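Local coordinates for transcriptional regulator (Streptococcus dysgalactiae, PDB 4YV9), which serves as the receptor for SHP peptide pheromones in quorum sensing and probably regulates transcription by binding DNA, a role that cyclic peptides can inhibit, at residues I109-S114 and S152-Y157; T159-T164 and I189-I194; E166-F171 and T182-L187; S199-S204 and G232-K237; V226-H231 and M247-Q252. All blocks are in the same frame, centred on the assembly; numbering follows the deposited sequence.

Interaction 1 (I109-S114 and S152-Y157)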
# COMPACT_ATOMS: atom_id res chain seq x y z
N ILE B 109 17.42 3.49 -17.36
CA ILE B 109 17.86 2.16 -17.79
C ILE B 109 19.38 2.05 -17.73
O ILE B 109 19.93 1.03 -17.31
CB ILE B 109 17.38 1.83 -19.21
CG1 ILE B 109 15.85 1.76 -19.24
CG2 ILE B 109 17.93 0.48 -19.68
CD1 ILE B 109 15.27 1.69 -20.63
N LYS B 110 20.06 3.12 -18.14
CA LYS B 110 21.52 3.18 -18.06
C LYS B 110 22.00 3.12 -16.62
O LYS B 110 23.00 2.45 -16.32
CB LYS B 110 22.05 4.46 -18.73
CG LYS B 110 21.76 4.56 -20.22
CD LYS B 110 22.44 5.78 -20.85
CE LYS B 110 21.97 6.01 -22.27
NZ LYS B 110 22.70 7.16 -22.90
N ALA B 111 21.30 3.81 -15.73
CA ALA B 111 21.66 3.81 -14.31
C ALA B 111 21.56 2.40 -13.74
O ALA B 111 22.44 1.95 -13.00
CB ALA B 111 20.75 4.75 -13.52
N ILE B 112 20.48 1.71 -14.07
CA ILE B 112 20.26 0.36 -13.56
C ILE B 112 21.26 -0.60 -14.17
O ILE B 112 21.86 -1.41 -13.47
CB ILE B 112 18.83 -0.14 -13.86
CG1 ILE B 112 17.82 0.63 -13.02
CG2 ILE B 112 18.71 -1.64 -13.60
CD1 ILE B 112 16.43 0.63 -13.62
N LEU B 113 21.42 -0.49 -15.48
CA LEU B 113 22.34 -1.35 -16.22
C LEU B 113 23.78 -1.21 -15.74
O LEU B 113 24.56 -2.17 -15.82
CB LEU B 113 22.26 -1.05 -17.71
CG LEU B 113 23.28 -1.69 -18.65
CD1 LEU B 113 23.19 -3.19 -18.56
CD2 LEU B 113 23.06 -1.22 -20.06
N SER B 114 24.15 -0.03 -15.25
CA SER B 114 25.51 0.20 -14.75
C SER B 114 25.82 -0.65 -13.52
O SER B 114 26.99 -0.86 -13.20
CB SER B 114 25.72 1.68 -14.40
OG SER B 114 24.95 2.04 -13.27
N SER B 152 19.94 7.56 -8.27
CA SER B 152 20.60 8.25 -7.15
C SER B 152 22.12 8.10 -7.14
O SER B 152 22.84 9.00 -6.69
CB SER B 152 20.03 7.75 -5.82
OG SER B 152 18.71 8.25 -5.62
N ARG B 153 22.61 6.98 -7.63
CA ARG B 153 24.06 6.76 -7.60
C ARG B 153 24.81 7.72 -8.52
O ARG B 153 26.04 7.83 -8.44
CB ARG B 153 24.39 5.32 -7.97
CG ARG B 153 24.57 4.40 -6.77
CD ARG B 153 24.82 3.00 -7.27
NE ARG B 153 23.86 2.73 -8.33
CZ ARG B 153 24.15 2.15 -9.49
NH1 ARG B 153 25.40 1.77 -9.76
NH2 ARG B 153 23.17 1.97 -10.38
N PHE B 154 24.09 8.40 -9.40
CA PHE B 154 24.75 9.28 -10.36
C PHE B 154 24.43 10.75 -10.13
O PHE B 154 24.82 11.60 -10.93
CB PHE B 154 24.39 8.85 -11.77
CG PHE B 154 24.83 7.46 -12.10
CD1 PHE B 154 26.14 7.22 -12.52
CD2 PHE B 154 23.97 6.38 -11.94
CE1 PHE B 154 26.56 5.93 -12.80
CE2 PHE B 154 24.39 5.10 -12.23
CZ PHE B 154 25.69 4.87 -12.66
N ILE B 155 23.73 11.05 -9.04
CA ILE B 155 23.44 12.42 -8.63
C ILE B 155 24.42 12.88 -7.54
O ILE B 155 24.66 12.15 -6.57
CB ILE B 155 21.98 12.55 -8.12
CG1 ILE B 155 21.03 11.97 -9.17
CG2 ILE B 155 21.65 14.00 -7.78
CD1 ILE B 155 19.57 11.83 -8.73
N ASN B 156 25.00 14.08 -7.68
CA ASN B 156 25.94 14.54 -6.67
C ASN B 156 25.21 14.68 -5.35
O ASN B 156 24.01 14.99 -5.34
CB ASN B 156 26.61 15.86 -7.09
CG ASN B 156 25.64 17.01 -7.17
OD1 ASN B 156 24.86 17.12 -8.12
ND2 ASN B 156 25.68 17.90 -6.18
N TYR B 157 25.90 14.41 -4.24
CA TYR B 157 25.23 14.29 -2.95
C TYR B 157 24.35 15.50 -2.60
O TYR B 157 23.23 15.34 -2.10
CB TYR B 157 26.23 14.09 -1.80
CG TYR B 157 25.57 14.32 -0.46
CD1 TYR B 157 24.72 13.37 0.08
CD2 TYR B 157 25.75 15.52 0.23
CE1 TYR B 157 24.08 13.58 1.29
CE2 TYR B 157 25.11 15.74 1.44
CZ TYR B 157 24.28 14.77 1.96
OH TYR B 157 23.64 14.98 3.16

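Interaction 2 (T159-T164 and I189-I194)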
# COMPACT_ATOMS: atom_id res chain seq x y z
N THR B 159 22.85 17.66 -4.54
CA THR B 159 21.65 17.73 -5.37
C THR B 159 20.69 16.64 -4.93
O THR B 159 19.47 16.85 -4.88
CB THR B 159 21.98 17.59 -6.87
OG1 THR B 159 22.79 18.69 -7.29
CG2 THR B 159 20.70 17.56 -7.71
N LEU B 160 21.24 15.47 -4.61
CA LEU B 160 20.44 14.36 -4.11
C LEU B 160 19.72 14.76 -2.83
O LEU B 160 18.52 14.50 -2.68
CB LEU B 160 21.33 13.13 -3.86
CG LEU B 160 20.65 11.87 -3.31
CD1 LEU B 160 19.57 11.39 -4.24
CD2 LEU B 160 21.68 10.77 -3.10
N PHE B 161 20.44 15.40 -1.92
CA PHE B 161 19.84 15.84 -0.66
C PHE B 161 18.71 16.84 -0.90
O PHE B 161 17.65 16.76 -0.28
CB PHE B 161 20.88 16.45 0.26
CG PHE B 161 20.30 17.06 1.50
CD1 PHE B 161 19.76 16.26 2.50
CD2 PHE B 161 20.27 18.44 1.67
CE1 PHE B 161 19.21 16.82 3.64
CE2 PHE B 161 19.73 19.00 2.81
CZ PHE B 161 19.19 18.19 3.79
N LEU B 162 18.96 17.80 -1.79
CA LEU B 162 17.97 18.82 -2.11
C LEU B 162 16.75 18.21 -2.82
O LEU B 162 15.62 18.63 -2.58
CB LEU B 162 18.59 19.92 -2.98
CG LEU B 162 19.61 20.80 -2.26
CD1 LEU B 162 20.13 21.91 -3.18
CD2 LEU B 162 19.01 21.38 -0.99
N LEU B 163 17.00 17.22 -3.66
CA LEU B 163 15.92 16.51 -4.35
C LEU B 163 15.09 15.71 -3.36
O LEU B 163 13.87 15.62 -3.49
CB LEU B 163 16.47 15.58 -5.44
CG LEU B 163 16.88 16.25 -6.75
CD1 LEU B 163 17.56 15.24 -7.69
CD2 LEU B 163 15.67 16.90 -7.42
N THR B 164 15.77 15.14 -2.37
CA THR B 164 15.08 14.36 -1.35
C THR B 164 14.14 15.26 -0.54
O THR B 164 13.00 14.88 -0.27
CB THR B 164 16.08 13.65 -0.42
OG1 THR B 164 16.94 12.80 -1.19
CG2 THR B 164 15.34 12.79 0.61
N ILE B 189 15.47 7.27 4.03
CA ILE B 189 16.44 6.48 4.77
C ILE B 189 17.73 6.26 3.96
O ILE B 189 18.83 6.37 4.50
CB ILE B 189 15.84 5.12 5.19
CG1 ILE B 189 14.71 5.35 6.21
CG2 ILE B 189 16.92 4.20 5.78
CD1 ILE B 189 13.91 4.12 6.56
N ASN B 190 17.58 5.99 2.66
CA ASN B 190 18.72 5.85 1.75
C ASN B 190 19.58 7.11 1.75
O ASN B 190 20.81 7.04 1.78
CB ASN B 190 18.23 5.54 0.32
CG ASN B 190 19.37 5.22 -0.65
OD1 ASN B 190 20.06 4.22 -0.49
ND2 ASN B 190 19.55 6.06 -1.66
N CYS B 191 18.95 8.28 1.75
CA CYS B 191 19.71 9.51 1.79
C CYS B 191 20.39 9.69 3.14
O CYS B 191 21.53 10.16 3.21
CB CYS B 191 18.83 10.73 1.49
SG CYS B 191 19.79 12.21 1.07
N LEU B 192 19.68 9.32 4.21
CA LEU B 192 20.23 9.41 5.56
C LEU B 192 21.50 8.57 5.69
O LEU B 192 22.47 8.99 6.32
CB LEU B 192 19.18 8.96 6.59
CG LEU B 192 19.66 8.80 8.03
CD1 LEU B 192 20.32 10.08 8.56
CD2 LEU B 192 18.53 8.37 8.95
N ILE B 193 21.49 7.39 5.08
CA ILE B 193 22.68 6.53 5.07
C ILE B 193 23.90 7.24 4.46
O ILE B 193 25.00 7.21 5.03
CB ILE B 193 22.39 5.21 4.31
CG1 ILE B 193 21.60 4.27 5.21
CG2 ILE B 193 23.67 4.54 3.84
CD1 ILE B 193 20.88 3.15 4.46
N ILE B 194 23.69 7.90 3.33
CA ILE B 194 24.76 8.63 2.65
C ILE B 194 25.22 9.84 3.46
O ILE B 194 26.41 10.13 3.55
CB ILE B 194 24.30 9.10 1.25
CG1 ILE B 194 23.87 7.89 0.41
CG2 ILE B 194 25.40 9.87 0.55
CD1 ILE B 194 23.39 8.25 -0.97

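Interaction 3 (E166-F171 and T182-L187)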
# COMPACT_ATOMS: atom_id res chain seq x y z
N GLU B 166 12.73 18.01 -1.56
CA GLU B 166 11.59 18.30 -2.43
C GLU B 166 10.59 17.16 -2.39
O GLU B 166 9.39 17.39 -2.20
CB GLU B 166 12.06 18.54 -3.87
CG GLU B 166 12.76 19.88 -4.06
CD GLU B 166 12.00 21.02 -3.41
OE1 GLU B 166 10.85 21.30 -3.83
OE2 GLU B 166 12.54 21.64 -2.48
N MSE B 167 11.08 15.93 -2.51
CA MSE B 167 10.21 14.75 -2.58
C MSE B 167 9.42 14.51 -1.29
O MSE B 167 8.21 14.24 -1.35
CB MSE B 167 11.03 13.51 -2.90
CG MSE B 167 10.26 12.21 -2.73
SE MSE B 167 11.51 10.69 -2.88
CE MSE B 167 12.53 11.00 -1.25
N VAL B 168 10.08 14.60 -0.14
CA VAL B 168 9.40 14.35 1.13
C VAL B 168 8.34 15.40 1.46
O VAL B 168 7.40 15.12 2.20
CB VAL B 168 10.40 14.27 2.31
CG1 VAL B 168 11.23 13.05 2.21
CG2 VAL B 168 11.28 15.50 2.36
N THR B 169 8.48 16.60 0.90
CA THR B 169 7.53 17.66 1.19
C THR B 169 6.46 17.82 0.10
O THR B 169 5.49 18.57 0.28
CB THR B 169 8.26 19.01 1.41
OG1 THR B 169 9.01 19.36 0.24
CG2 THR B 169 9.21 18.92 2.60
N SER B 170 6.61 17.09 -1.00
CA SER B 170 5.72 17.25 -2.14
C SER B 170 5.18 15.96 -2.74
O SER B 170 4.82 15.94 -3.91
CB SER B 170 6.45 18.03 -3.24
OG SER B 170 7.17 19.12 -2.70
N PHE B 171 5.14 14.87 -1.99
CA PHE B 171 4.61 13.64 -2.57
C PHE B 171 3.15 13.52 -2.18
O PHE B 171 2.72 14.10 -1.18
CB PHE B 171 5.38 12.40 -2.11
CG PHE B 171 5.09 12.00 -0.70
CD1 PHE B 171 5.75 12.60 0.36
CD2 PHE B 171 4.14 11.03 -0.42
CE1 PHE B 171 5.46 12.24 1.67
CE2 PHE B 171 3.86 10.66 0.87
CZ PHE B 171 4.51 11.27 1.92
N THR B 182 5.43 4.94 1.54
CA THR B 182 6.40 3.92 1.91
C THR B 182 7.67 4.06 1.07
O THR B 182 8.80 4.02 1.61
CB THR B 182 5.76 2.52 1.79
OG1 THR B 182 4.75 2.39 2.80
CG2 THR B 182 6.79 1.43 2.01
N LEU B 183 7.51 4.28 -0.23
CA LEU B 183 8.67 4.52 -1.09
C LEU B 183 9.45 5.76 -0.65
O LEU B 183 10.68 5.71 -0.53
CB LEU B 183 8.26 4.65 -2.56
CG LEU B 183 7.86 3.35 -3.27
CD1 LEU B 183 7.15 3.62 -4.58
CD2 LEU B 183 9.09 2.51 -3.52
N VAL B 184 8.75 6.88 -0.44
CA VAL B 184 9.42 8.10 0.02
C VAL B 184 10.19 7.86 1.33
O VAL B 184 11.29 8.40 1.53
CB VAL B 184 8.42 9.25 0.22
CG1 VAL B 184 9.08 10.40 0.98
CG2 VAL B 184 7.88 9.74 -1.13
N THR B 185 9.62 7.04 2.21
CA THR B 185 10.28 6.73 3.47
C THR B 185 11.57 5.96 3.21
O THR B 185 12.63 6.28 3.77
CB THR B 185 9.34 5.94 4.40
OG1 THR B 185 8.13 6.69 4.61
CG2 THR B 185 10.02 5.68 5.74
N GLN B 186 11.50 4.96 2.33
CA GLN B 186 12.68 4.18 1.98
C GLN B 186 13.78 5.04 1.37
O GLN B 186 14.95 4.90 1.74
CB GLN B 186 12.28 3.04 1.04
CG GLN B 186 11.47 1.95 1.75
CD GLN B 186 10.73 1.01 0.80
OE1 GLN B 186 10.60 1.27 -0.40
NE2 GLN B 186 10.21 -0.09 1.35
N LEU B 187 13.43 5.93 0.45
CA LEU B 187 14.44 6.78 -0.18
C LEU B 187 15.02 7.83 0.78
O LEU B 187 16.16 8.26 0.62
CB LEU B 187 13.87 7.47 -1.42
CG LEU B 187 13.57 6.59 -2.63
CD1 LEU B 187 13.40 7.47 -3.85
CD2 LEU B 187 14.67 5.55 -2.87

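Interaction 4 (S199-S204 and G232-K237)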
# COMPACT_ATOMS: atom_id res chain seq x y z
N SER B 199 29.37 12.20 6.78
CA SER B 199 29.44 13.00 8.00
C SER B 199 28.72 14.35 7.89
O SER B 199 29.12 15.33 8.54
CB SER B 199 30.90 13.23 8.41
OG SER B 199 31.59 12.00 8.60
N TYR B 200 27.67 14.41 7.08
CA TYR B 200 26.79 15.57 7.02
C TYR B 200 25.73 15.45 8.11
O TYR B 200 24.60 15.05 7.83
CB TYR B 200 26.12 15.70 5.65
CG TYR B 200 27.05 16.16 4.55
CD1 TYR B 200 27.27 17.51 4.32
CD2 TYR B 200 27.69 15.24 3.73
CE1 TYR B 200 28.12 17.93 3.31
CE2 TYR B 200 28.54 15.65 2.72
CZ TYR B 200 28.75 17.00 2.51
OH TYR B 200 29.60 17.41 1.51
N PHE B 201 26.08 15.79 9.34
CA PHE B 201 25.19 15.54 10.47
C PHE B 201 24.02 16.54 10.55
O PHE B 201 22.99 16.26 11.17
CB PHE B 201 25.99 15.52 11.76
CG PHE B 201 27.04 14.45 11.78
CD1 PHE B 201 26.68 13.11 11.65
CD2 PHE B 201 28.38 14.77 11.88
CE1 PHE B 201 27.64 12.12 11.64
CE2 PHE B 201 29.35 13.78 11.87
CZ PHE B 201 28.97 12.45 11.76
N ASP B 202 24.20 17.68 9.90
CA ASP B 202 23.12 18.63 9.66
C ASP B 202 22.01 17.96 8.87
O ASP B 202 20.84 17.96 9.26
CB ASP B 202 23.66 19.84 8.89
CG ASP B 202 24.59 19.42 7.75
OD1 ASP B 202 25.20 18.33 7.85
OD2 ASP B 202 24.70 20.18 6.75
N HIS B 203 22.40 17.39 7.74
CA HIS B 203 21.48 16.72 6.86
C HIS B 203 20.90 15.49 7.53
O HIS B 203 19.70 15.22 7.41
CB HIS B 203 22.18 16.35 5.56
CG HIS B 203 22.61 17.53 4.75
ND1 HIS B 203 23.19 17.42 3.51
CD2 HIS B 203 22.53 18.86 5.01
CE1 HIS B 203 23.45 18.63 3.04
NE2 HIS B 203 23.06 19.52 3.93
N SER B 204 21.74 14.76 8.25
CA SER B 204 21.30 13.57 8.98
C SER B 204 20.18 13.92 9.97
O SER B 204 19.15 13.26 10.00
CB SER B 204 22.46 12.92 9.72
OG SER B 204 23.48 12.54 8.82
N GLY B 232 20.95 4.24 14.74
CA GLY B 232 21.94 3.75 15.69
C GLY B 232 23.33 4.05 15.16
O GLY B 232 24.23 4.44 15.92
N TYR B 233 23.49 3.87 13.86
CA TYR B 233 24.76 4.14 13.18
C TYR B 233 25.11 5.62 13.27
O TYR B 233 26.27 5.99 13.52
CB TYR B 233 24.66 3.67 11.72
CG TYR B 233 25.85 3.98 10.83
CD1 TYR B 233 27.15 3.72 11.25
CD2 TYR B 233 25.65 4.49 9.55
CE1 TYR B 233 28.23 3.99 10.42
CE2 TYR B 233 26.72 4.75 8.71
CZ TYR B 233 28.00 4.51 9.15
OH TYR B 233 29.06 4.78 8.32
N TYR B 234 24.11 6.48 13.09
CA TYR B 234 24.27 7.91 13.29
C TYR B 234 24.66 8.22 14.73
O TYR B 234 25.53 9.06 14.97
CB TYR B 234 22.98 8.64 12.92
CG TYR B 234 22.87 10.06 13.43
CD1 TYR B 234 23.46 11.11 12.75
CD2 TYR B 234 22.16 10.34 14.59
CE1 TYR B 234 23.35 12.40 13.20
CE2 TYR B 234 22.04 11.64 15.06
CZ TYR B 234 22.64 12.66 14.36
OH TYR B 234 22.54 13.96 14.81
N LYS B 235 24.02 7.55 15.67
CA LYS B 235 24.31 7.74 17.09
C LYS B 235 25.74 7.33 17.41
O LYS B 235 26.45 8.03 18.16
CB LYS B 235 23.34 6.93 17.97
CG LYS B 235 21.91 7.42 17.95
CD LYS B 235 21.06 6.60 18.91
CE LYS B 235 19.58 6.74 18.61
NZ LYS B 235 18.75 5.95 19.55
N LEU B 236 26.16 6.20 16.85
CA LEU B 236 27.51 5.71 17.05
C LEU B 236 28.53 6.72 16.56
O LEU B 236 29.47 7.07 17.28
CB LEU B 236 27.72 4.37 16.34
CG LEU B 236 29.15 3.83 16.41
CD1 LEU B 236 29.63 3.77 17.85
CD2 LEU B 236 29.24 2.46 15.76
N LYS B 237 28.34 7.23 15.34
CA LYS B 237 29.27 8.18 14.76
C LYS B 237 29.36 9.48 15.55
O LYS B 237 30.11 10.38 15.19
CB LYS B 237 28.88 8.49 13.31
CG LYS B 237 29.65 7.68 12.28
CD LYS B 237 29.99 8.53 11.07
CE LYS B 237 30.61 7.69 9.96
NZ LYS B 237 30.95 8.52 8.77

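Interaction 5 (V226-H231 and M247-Q252)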
# COMPACT_ATOMS: atom_id res chain seq x y z
N VAL B 226 15.12 -0.97 9.59
CA VAL B 226 16.28 -0.38 8.94
C VAL B 226 16.63 0.94 9.61
O VAL B 226 17.80 1.23 9.88
CB VAL B 226 16.02 -0.18 7.42
CG1 VAL B 226 17.10 0.69 6.79
CG2 VAL B 226 15.95 -1.54 6.71
N PHE B 227 15.61 1.75 9.91
CA PHE B 227 15.83 3.03 10.59
C PHE B 227 16.41 2.83 12.00
O PHE B 227 17.22 3.64 12.45
CB PHE B 227 14.52 3.80 10.67
CG PHE B 227 14.66 5.20 11.22
CD1 PHE B 227 15.57 6.09 10.69
CD2 PHE B 227 13.86 5.61 12.27
CE1 PHE B 227 15.70 7.37 11.20
CE2 PHE B 227 13.99 6.90 12.78
CZ PHE B 227 14.91 7.77 12.24
N LEU B 228 16.02 1.76 12.68
CA LEU B 228 16.64 1.44 13.97
C LEU B 228 18.15 1.28 13.78
O LEU B 228 18.95 1.77 14.58
CB LEU B 228 16.05 0.16 14.57
CG LEU B 228 16.64 -0.34 15.88
CD1 LEU B 228 16.50 0.70 16.97
CD2 LEU B 228 15.92 -1.62 16.27
N TYR B 229 18.53 0.62 12.70
CA TYR B 229 19.94 0.34 12.46
C TYR B 229 20.69 1.62 12.08
O TYR B 229 21.72 1.92 12.65
CB TYR B 229 20.12 -0.70 11.35
CG TYR B 229 21.57 -1.10 11.16
CD1 TYR B 229 22.42 -0.34 10.36
CD2 TYR B 229 22.08 -2.23 11.79
CE1 TYR B 229 23.74 -0.69 10.18
CE2 TYR B 229 23.40 -2.59 11.61
CZ TYR B 229 24.22 -1.81 10.81
OH TYR B 229 25.54 -2.16 10.64
N VAL B 230 20.12 2.36 11.14
CA VAL B 230 20.79 3.49 10.52
C VAL B 230 20.93 4.65 11.50
O VAL B 230 21.98 5.30 11.58
CB VAL B 230 19.99 3.95 9.28
CG1 VAL B 230 20.49 5.30 8.77
CG2 VAL B 230 20.06 2.88 8.18
N HIS B 231 19.87 4.89 12.27
CA HIS B 231 19.89 5.90 13.30
C HIS B 231 20.90 5.52 14.40
O HIS B 231 21.62 6.37 14.91
CB HIS B 231 18.48 6.09 13.88
CG HIS B 231 18.36 7.25 14.81
ND1 HIS B 231 17.35 7.35 15.75
CD2 HIS B 231 19.11 8.37 14.95
CE1 HIS B 231 17.50 8.47 16.43
NE2 HIS B 231 18.55 9.11 15.96
N MSE B 247 21.80 -1.06 16.73
CA MSE B 247 22.17 -1.82 15.55
C MSE B 247 22.06 -3.32 15.80
O MSE B 247 21.58 -4.07 14.95
CB MSE B 247 23.59 -1.45 15.09
CG MSE B 247 23.70 -0.04 14.51
SE MSE B 247 25.54 0.65 14.45
CE MSE B 247 25.96 0.29 12.60
N ARG B 248 22.51 -3.76 16.98
CA ARG B 248 22.42 -5.19 17.31
C ARG B 248 20.95 -5.65 17.43
O ARG B 248 20.63 -6.77 17.06
CB ARG B 248 23.18 -5.50 18.59
CG ARG B 248 24.65 -5.79 18.34
CD ARG B 248 25.43 -5.99 19.64
NE ARG B 248 25.19 -4.89 20.56
CZ ARG B 248 26.06 -4.49 21.49
NH1 ARG B 248 27.23 -5.11 21.62
NH2 ARG B 248 25.75 -3.47 22.28
N GLN B 249 20.08 -4.78 17.94
CA GLN B 249 18.64 -5.09 18.00
C GLN B 249 18.04 -5.25 16.60
O GLN B 249 17.27 -6.18 16.34
CB GLN B 249 17.89 -3.99 18.77
CG GLN B 249 18.21 -3.99 20.27
CD GLN B 249 17.62 -2.78 20.97
OE1 GLN B 249 16.93 -1.99 20.35
NE2 GLN B 249 17.89 -2.65 22.26
N ALA B 250 18.41 -4.36 15.69
CA ALA B 250 17.94 -4.47 14.31
C ALA B 250 18.38 -5.78 13.69
O ALA B 250 17.61 -6.42 12.99
CB ALA B 250 18.42 -3.29 13.47
N LEU B 251 19.63 -6.18 13.95
CA LEU B 251 20.14 -7.44 13.42
C LEU B 251 19.29 -8.60 13.91
O LEU B 251 18.92 -9.49 13.13
CB LEU B 251 21.61 -7.67 13.81
CG LEU B 251 22.68 -6.77 13.18
CD1 LEU B 251 24.10 -7.09 13.69
CD2 LEU B 251 22.61 -6.84 11.67
N GLN B 252 19.00 -8.60 15.21
CA GLN B 252 18.16 -9.63 15.83
C GLN B 252 16.79 -9.72 15.15
O GLN B 252 16.26 -10.82 14.95
CB GLN B 252 17.96 -9.34 17.32
CG GLN B 252 19.20 -9.50 18.19
CD GLN B 252 18.92 -9.20 19.66
OE1 GLN B 252 18.08 -9.84 20.29
NE2 GLN B 252 19.63 -8.21 20.21

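Interaction 1 (I109-S114 and S152-Y157)
Ala111, in the last turn of helix 103-113, lies with its CA 7.4 Å from the CA of Phe154, which ends a short 3-10 segment in the connection between helices 142-151 and 157-169. A helix end thus meets a connection, and two neighbouring residues of the 3-10 segment bridge the gap. Phe154 puts its ring rim against the helix: CE2 lies 3.9 Å from Ala111 CB, while CZ meets Ser114 OG at 3.0 Å, the oxygen lying close to the ring plane, at its edge. Arg153 reaches around beside it, its chain bent at chi3 (-45°), and NH2 donates a weak hydrogen bond of 2.7 Å to Ala111 O with an N-H···O angle of only 125°. One face of the guanidinium rests over Phe154 CE2, toward the rim of the group. Ser114 OG turns back on its own helix and approaches Ala111 O at a suspiciously short 2.5 Å. Phe154 also packs on Glu121, Pro122 and Val127, and Ile112 packs on the bound peptide. The polar grip on Ala111 O is therefore doubtful in its detail; the positive guanidinium near the negative end of the helix dipole is probably favourable, although the bent bond suggests a modest contribution.

Interaction 2 (T159-T164 and I189-I194)
Cys191 and Leu160 meet because each sends its first side-chain group away from its own backbone N: chi1 is -164° for the cysteine, which carries SG across to helix 157-169, and 179° for the leucine, which carries its branches back toward helix 179-197. SG arrives among three residues. It lies 4.0 Å from Phe161 CA and near the plane of that ring at its edge, 4.3 Å from CD1; Thr164 OG1 is 3.7 Å away, and Leu160 CG borders it more loosely. Beside this sulfur, Leu160 CD2 touches Ile194 CD1 at 3.7 Å, the two side chains crossing at about a right angle. Segments 159-164 and 189-194 run roughly antiparallel, at 148°, with axes 10.5 Å apart, as neighbouring helices do in a TPR-like array. Beyond the pair, Phe161 stacks on His203, and Asn190 and Ile193 turn to the bound peptide. Thr164 OG1 gives its proton to Leu160 O at 2.8 Å from above the carbonyl plane, while Thr164 N reaches the same oxygen from the opposite face. With its hydroxyl proton directed to Leu160 O, Thr164 does not give it to the sulfur, which it meets only loosely, and the helices are joined here by apolar and weakly polar surfaces.

Interaction 3 (E166-F171 and T182-L187)
Helices 157-169 and 179-197 form a helical hairpin in the C-terminal domain, whose family belongs to the TPR clan of stacked helices; the contact seals it near its connecting loop, and Val184 is the wedge. Its two methyl groups divide the work. CG1 faces Val168 CG1 at 3.6 Å, while CG2 is shared between Met167, a selenomethionine in this structure, and Phe171. Over the Phe171 ring CG2 makes a CH-pi contact, 4.0 Å from the centroid and 27° off the ring normal, so that the methyl covers the face. Phe171 has left the helix, and its chi1 of 75° tucks CG between the backbone N and the carbonyl carbon; this keeps the ring close to its own last helical turn, with Met167 O at its edge. Ser170 OG closes that turn by a hydrogen bond of 2.9 Å to Glu166 O. The Met167 chain runs past Val184 in the opposite direction, bringing CG within 3.8 Å of Val184 CG2, then bends at chi3. Leu148 and Trp140 also pack on Met167. On the partner helix, Leu183, Gln186 and Leu187 touch the bound peptide, and Gln186 also packs on Leu219 of the second subunit. The turn about the CG-SE bond lets Met167 CE reach Leu187 CB at 3.8 Å, while SE stands 3.9 Å from Leu187 CD1.

Interaction 4 (S199-S204 and G232-K237)
Phe201 and Tyr234 lean together at a slant, the phenylalanine bringing CD1 to within 3.7 Å of Tyr234 CE1. The same CE1 atom is also met by Ser204, whose CB lies 3.6 Å from it, so that two residues one helical turn apart hold one ring between them. Tyr234 reaches them because chi1 (164°) swings its ring away from its backbone N and over toward helix 201-215. Lys237 crosses Phe201 at about a right angle, Lys237 CD standing 4.1 Å from Phe201 CZ, close to the ring plane and at the edge. The ring's face is taken from within its own segment: Ser199 C sits 4.0 Å above the plane, over the centre. That backbone is the Schellman motif ending helix 179-197, where Ser199 takes positive phi (62°), and Tyr200 follows at once as the N-cap of the next helix; the contact thus joins a tight inter-helix corner of the TPR-like domain to the C-terminal end of helix 221-236. The Lys237 ammonium draws on that corner too, with NZ hydrogen-bonded to Ile196 O and 3.5 Å from Ser199 OG. Ser204 OG donates to Tyr200 O at 2.9 Å, from above the carbonyl plane.

Interaction 5 (V226-H231 and M247-Q252)
Tyr229 and Met247 approach to 4.4 Å between their CA atoms where helices 226-231 and 247-252 pass nearly antiparallel, at 154° with axes only 7.9 Å apart. The pair is a close-packed helical hairpin of the TPR-like domain, and a Met-aromatic contact, with the selenium at a distance above the ring, lies within it. Met247, a selenomethionine here, lies over one face of the Tyr229 ring: CG sits 3.9 Å from the centroid and 13° off the normal, a CH-pi contact, while SE is farther out at 4.8 Å. Edge-on and face-on neighbours share the tyrosine, because Ala250 CB packs near the ring plane, 3.8 Å from Tyr229 CB, and Tyr266 and His269 of helix 260-273 meet the ring edge-to-face. Leu228, whose CG points away from its backbone N (chi1 177°), lays CD2 3.7 Å from Ala250 N and against Gln249 CB, crossing the glutamine at about a right angle. Leu228 and Gln249 also touch Leu257 and Tyr256 of the second subunit, so the hairpin borders the dimer interface. The Met247 chain bends at chi3 to follow the ring outward, though the exact position of CE, tight against the hydroxyl, is doubtful; Tyr229 CE2 meets Leu251 CD2 at 4.3 Å.

In the fold
From the N terminus, interaction 1 closes first, bringing the end of helix 103-113 to the loop before helix 157-169. Interaction 2 then closes the loop between helices 157-169 and 179-197, and interaction 3 lies within that loop, joining the same two helices nearer their connection. Farther on, interaction 4 ties the start of helix 201-215 to the end of helix 221-236, and interaction 5, which joins helix 221-236 to helix 242-256, crosses it in sequence. The contacts pass from one to the next: Tyr157 meets His203 and Ile194, Leu192 packs on Ser204 and Val230, and Tyr233 touches Met247, making one continuous helical array.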